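Local coordinates for putative angiotensinogen (Lampetra fluviatilis, PDB 5INW), which is a serpin that binds heparin, which promotes its inhibition of thrombin through a template mechanism, at residues L182-Q187 / S380-M385. The protein carries 1 engineered substitution. Residues are numbered along the deposited sequence; the frame is centred on the assembly and turned at random.
Sequences LWLYRQ and SRITGM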
ATOM      1  N   LEU A 182     -27.979  -0.257 -14.286  1.00 64.46           N
ATOM      2  CA  LEU A 182     -27.317   0.993 -14.599  1.00 62.71           C
ATOM      3  C   LEU A 182     -26.474   0.874 -15.859  1.00 62.76           C
ATOM      4  O   LEU A 182     -25.469   0.148 -15.859  1.00 63.16           O
ATOM      5  CB  LEU A 182     -26.441   1.426 -13.410  1.00 59.36           C
ATOM      6  CG  LEU A 182     -25.585   2.651 -13.637  1.00 59.16           C
ATOM      7  CD1 LEU A 182     -26.484   3.871 -13.747  1.00 62.42           C
ATOM      8  CD2 LEU A 182     -24.559   2.823 -12.533  1.00 57.82           C
ATOM      9  N   TRP A 183     -26.833   1.680 -16.861  1.00 64.23           N
ATOM     10  CA  TRP A 183     -26.158   1.743 -18.152  1.00 65.51           C
ATOM     11  C   TRP A 183     -24.799   2.442 -17.970  1.00 60.73           C
ATOM     12  O   TRP A 183     -24.708   3.504 -17.367  1.00 57.78           O
ATOM     13  CB  TRP A 183     -26.999   2.490 -19.240  1.00 70.75           C
ATOM     14  CG  TRP A 183     -28.282   1.683 -19.723  1.00 79.21           C
ATOM     15  CD1 TRP A 183     -29.109   0.917 -18.935  1.00 81.56           C
ATOM     16  CD2 TRP A 183     -28.768   1.491 -21.090  1.00 83.72           C
ATOM     17  NE1 TRP A 183     -30.065   0.281 -19.698  1.00 83.70           N
ATOM     18  CE2 TRP A 183     -29.885   0.606 -21.018  1.00 85.48           C
ATOM     19  CE3 TRP A 183     -28.375   1.981 -22.358  1.00 84.45           C
ATOM     20  CZ2 TRP A 183     -30.629   0.217 -22.163  1.00 85.80           C
ATOM     21  CZ3 TRP A 183     -29.116   1.583 -23.502  1.00 86.61           C
ATOM     22  CH2 TRP A 183     -30.230   0.711 -23.385  1.00 86.82           C
ATOM     23  N   LEU A 184     -23.757   1.826 -18.519  1.00 57.01           N
ATOM     24  CA  LEU A 184     -22.408   2.339 -18.491  1.00 52.96           C
ATOM     25  C   LEU A 184     -21.948   2.659 -19.900  1.00 55.22           C
ATOM     26  O   LEU A 184     -22.288   1.952 -20.878  1.00 57.25           O
ATOM     27  CB  LEU A 184     -21.494   1.297 -17.865  1.00 49.90           C
ATOM     28  CG  LEU A 184     -21.912   0.815 -16.462  1.00 48.99           C
ATOM     29  CD1 LEU A 184     -20.896  -0.191 -15.983  1.00 49.51           C
ATOM     30  CD2 LEU A 184     -21.995   1.909 -15.395  1.00 48.05           C
ATOM     31  N   TYR A 185     -21.187   3.732 -20.025  1.00 53.87           N
ATOM     32  CA  TYR A 185     -20.579   4.033 -21.293  1.00 56.41           C
ATOM     33  C   TYR A 185     -19.517   3.012 -21.601  1.00 56.74           C
ATOM     34  O   TYR A 185     -18.796   2.569 -20.701  1.00 55.21           O
ATOM     35  CB  TYR A 185     -19.940   5.407 -21.273  1.00 56.40           C
ATOM     36  CG  TYR A 185     -20.923   6.549 -21.196  1.00 56.61           C
ATOM     37  CD1 TYR A 185     -21.884   6.753 -22.203  1.00 59.67           C
ATOM     38  CD2 TYR A 185     -20.858   7.440 -20.165  1.00 54.96           C
ATOM     39  CE1 TYR A 185     -22.771   7.815 -22.148  1.00 61.43           C
ATOM     40  CE2 TYR A 185     -21.710   8.502 -20.097  1.00 57.44           C
ATOM     41  CZ  TYR A 185     -22.670   8.702 -21.071  1.00 60.41           C
ATOM     42  OH  TYR A 185     -23.451   9.840 -20.933  1.00 58.59           O
ATOM     43  N   ARG A 186     -19.418   2.638 -22.875  1.00 58.20           N
ATOM     44  CA  ARG A 186     -18.465   1.623 -23.289  1.00 58.78           C
ATOM     45  C   ARG A 186     -16.987   2.059 -23.255  1.00 58.48           C
ATOM     46  O   ARG A 186     -16.074   1.222 -23.106  1.00 58.91           O
ATOM     47  CB  ARG A 186     -18.804   1.152 -24.663  1.00 59.87           C
ATOM     48  CG  ARG A 186     -18.056  -0.092 -25.003  1.00 60.41           C
ATOM     49  CD  ARG A 186     -18.537  -0.549 -26.340  1.00 64.92           C
ATOM     50  NE  ARG A 186     -18.103   0.337 -27.418  1.00 67.12           N
ATOM     51  CZ  ARG A 186     -18.394   0.130 -28.686  1.00 70.80           C
ATOM     52  NH1 ARG A 186     -19.154  -0.919 -29.040  1.00 74.25           N
ATOM     53  NH2 ARG A 186     -17.944   0.977 -29.599  1.00 72.18           N
ATOM     54  N   GLN A 187     -16.743   3.354 -23.380  1.00 57.68           N
ATOM     55  CA  GLN A 187     -15.376   3.827 -23.395  1.00 56.77           C
ATOM     56  C   GLN A 187     -14.831   3.665 -21.976  1.00 53.99           C
ATOM     57  O   GLN A 187     -13.625   3.333 -21.759  1.00 55.62           O
ATOM     58  CB  GLN A 187     -15.305   5.266 -23.942  1.00 56.96           C
ATOM     59  CG  GLN A 187     -15.663   5.402 -25.419  1.00 57.58           C
ATOM     60  CD  GLN A 187     -17.123   5.742 -25.685  1.00 59.67           C
ATOM     61  OE1 GLN A 187     -18.008   5.588 -24.819  1.00 59.07           O
ATOM     62  NE2 GLN A 187     -17.400   6.177 -26.930  1.00 61.70           N
ATOM     63  N   SER A 380     -19.089  11.740 -14.986  1.00 53.82           N
ATOM     64  CA  SER A 380     -19.993  11.644 -16.102  1.00 55.87           C
ATOM     65  C   SER A 380     -19.472  10.775 -17.237  1.00 56.14           C
ATOM     66  O   SER A 380     -20.244  10.529 -18.184  1.00 56.78           O
ATOM     67  CB  SER A 380     -20.319  13.046 -16.635  1.00 57.17           C
ATOM     68  OG  SER A 380     -19.258  13.589 -17.400  1.00 57.11           O
ATOM     69  N   ARG A 381     -18.187  10.375 -17.194  1.00 54.82           N
ATOM     70  CA  ARG A 381     -17.639   9.402 -18.148  1.00 58.44           C
ATOM     71  C   ARG A 381     -18.084   7.996 -17.805  1.00 55.72           C
ATOM     72  O   ARG A 381     -17.971   7.115 -18.650  1.00 57.28           O
ATOM     73  CB  ARG A 381     -16.099   9.433 -18.231  1.00 65.40           C
ATOM     74  CG  ARG A 381     -15.456  10.560 -19.064  1.00 72.26           C
ATOM     75  CD  ARG A 381     -13.924  10.383 -19.130  1.00 77.13           C
ATOM     76  NE  ARG A 381     -13.214  11.575 -19.604  1.00 87.98           N
ATOM     77  CZ  ARG A 381     -12.598  11.733 -20.788  1.00 97.24           C
ATOM     78  NH1 ARG A 381     -12.515  10.755 -21.701  1.00 99.66           N
ATOM     79  NH2 ARG A 381     -12.021  12.909 -21.067  1.00101.89           N
ATOM     80  N   ILE A 382     -18.574   7.776 -16.582  1.00 51.86           N
ATOM     81  CA  ILE A 382     -19.096   6.464 -16.174  1.00 50.84           C
ATOM     82  C   ILE A 382     -20.464   6.204 -16.767  1.00 50.85           C
ATOM     83  O   ILE A 382     -20.699   5.177 -17.387  1.00 48.70           O
ATOM     84  CB  ILE A 382     -19.210   6.309 -14.638  1.00 50.20           C
ATOM     85  CG1 ILE A 382     -17.846   6.473 -13.982  1.00 50.32           C
ATOM     86  CG2 ILE A 382     -19.731   4.926 -14.221  1.00 48.86           C
ATOM     87  CD1 ILE A 382     -17.889   6.484 -12.465  1.00 49.94           C
ATOM     88  N   THR A 383     -21.380   7.122 -16.510  1.00 52.20           N
ATOM     89  CA  THR A 383     -22.756   7.031 -17.033  1.00 53.37           C
ATOM     90  C   THR A 383     -23.415   8.381 -17.044  1.00 53.45           C
ATOM     91  O   THR A 383     -23.080   9.218 -16.242  1.00 56.54           O
ATOM     92  CB  THR A 383     -23.618   6.082 -16.196  1.00 53.45           C
ATOM     93  OG1 THR A 383     -24.946   6.074 -16.707  1.00 56.43           O
ATOM     94  CG2 THR A 383     -23.655   6.491 -14.743  1.00 53.29           C
ATOM     95  N   GLY A 384     -24.316   8.620 -17.971  1.00 55.71           N
ATOM     96  CA  GLY A 384     -25.126   9.810 -17.932  1.00 57.06           C
ATOM     97  C   GLY A 384     -26.441   9.558 -17.240  1.00 60.64           C
ATOM     98  O   GLY A 384     -27.128  10.501 -16.937  1.00 63.48           O
ATOM     99  N   MET A 385     -26.816   8.295 -17.014  1.00 66.01           N
ATOM    100  CA  MET A 385     -28.133   7.919 -16.433  1.00 69.89           C
ATOM    101  C   MET A 385     -28.316   8.469 -15.021  1.00 68.21           C
ATOM    102  O   MET A 385     -29.447   8.578 -14.577  1.00 71.90           O
ATOM    103  CB  MET A 385     -28.310   6.386 -16.347  1.00 74.87           C
ATOM    104  CG  MET A 385     -29.410   5.714 -17.151  1.00 79.88           C
ATOM    105  SD  MET A 385     -29.635   4.085 -16.334  1.00 90.25           S
ATOM    106  CE  MET A 385     -30.922   4.381 -15.094  1.00 90.26           C
TER
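Leu182 sends its CD1 obliquely across to the methyl of Thr383, CG2, at 4.0 Å, and the same CD1 touches CB of Met385. A branched aliphatic chain suits this buried place, where Leu240 of strand 238-251 also lies against it. Trp183 contributes mainly backbone: its carbonyl O accepts from Thr383 OG1 at 2.7 Å, the hydroxyl lying almost in line with the C=O bond. OG1 in turn accepts from Met385 N at 2.9 Å, an ST turn, so one oxygen both closes the turn and ties it to segment 182-187; a chi1 of 178° sets this oxygen trans to the Thr383 N, with CG2 left to meet Leu182. Replacing Thr383 by an alanine is likely to leave Trp183 O and Met385 N without their shared partner, and Leu182 CD1 with less to pack on. The indole of Trp183 meets Met385 in a Met-aromatic contact, SD obliquely placed 4.9 Å from the centroid of the five-membered ring; the thioether chain, bent at chi3, also brings SD near Trp183 N. Leu184 lays CD2 alongside Ile382 CG2, the two side chains pointing the same way, while Phe188 of helix 186-196 also touches Ile382. At Tyr185 the backbone N donates a nearly straight bond (167°) to Ile382 O, and that oxygen also receives a CA-H...O contact from Leu184. The phenol ring lies alongside the loop: Ser380 O and Arg381 O approach its edge, near the ring plane, and its OH lies near Gly384 N and CA without a hydrogen bond. Tyr185 is also the N-cap residue of helix 186-196. In this serpin fold, the contact thus fastens the entry to that helix against the loop leading into strand 389-401 of the large mixed sheet.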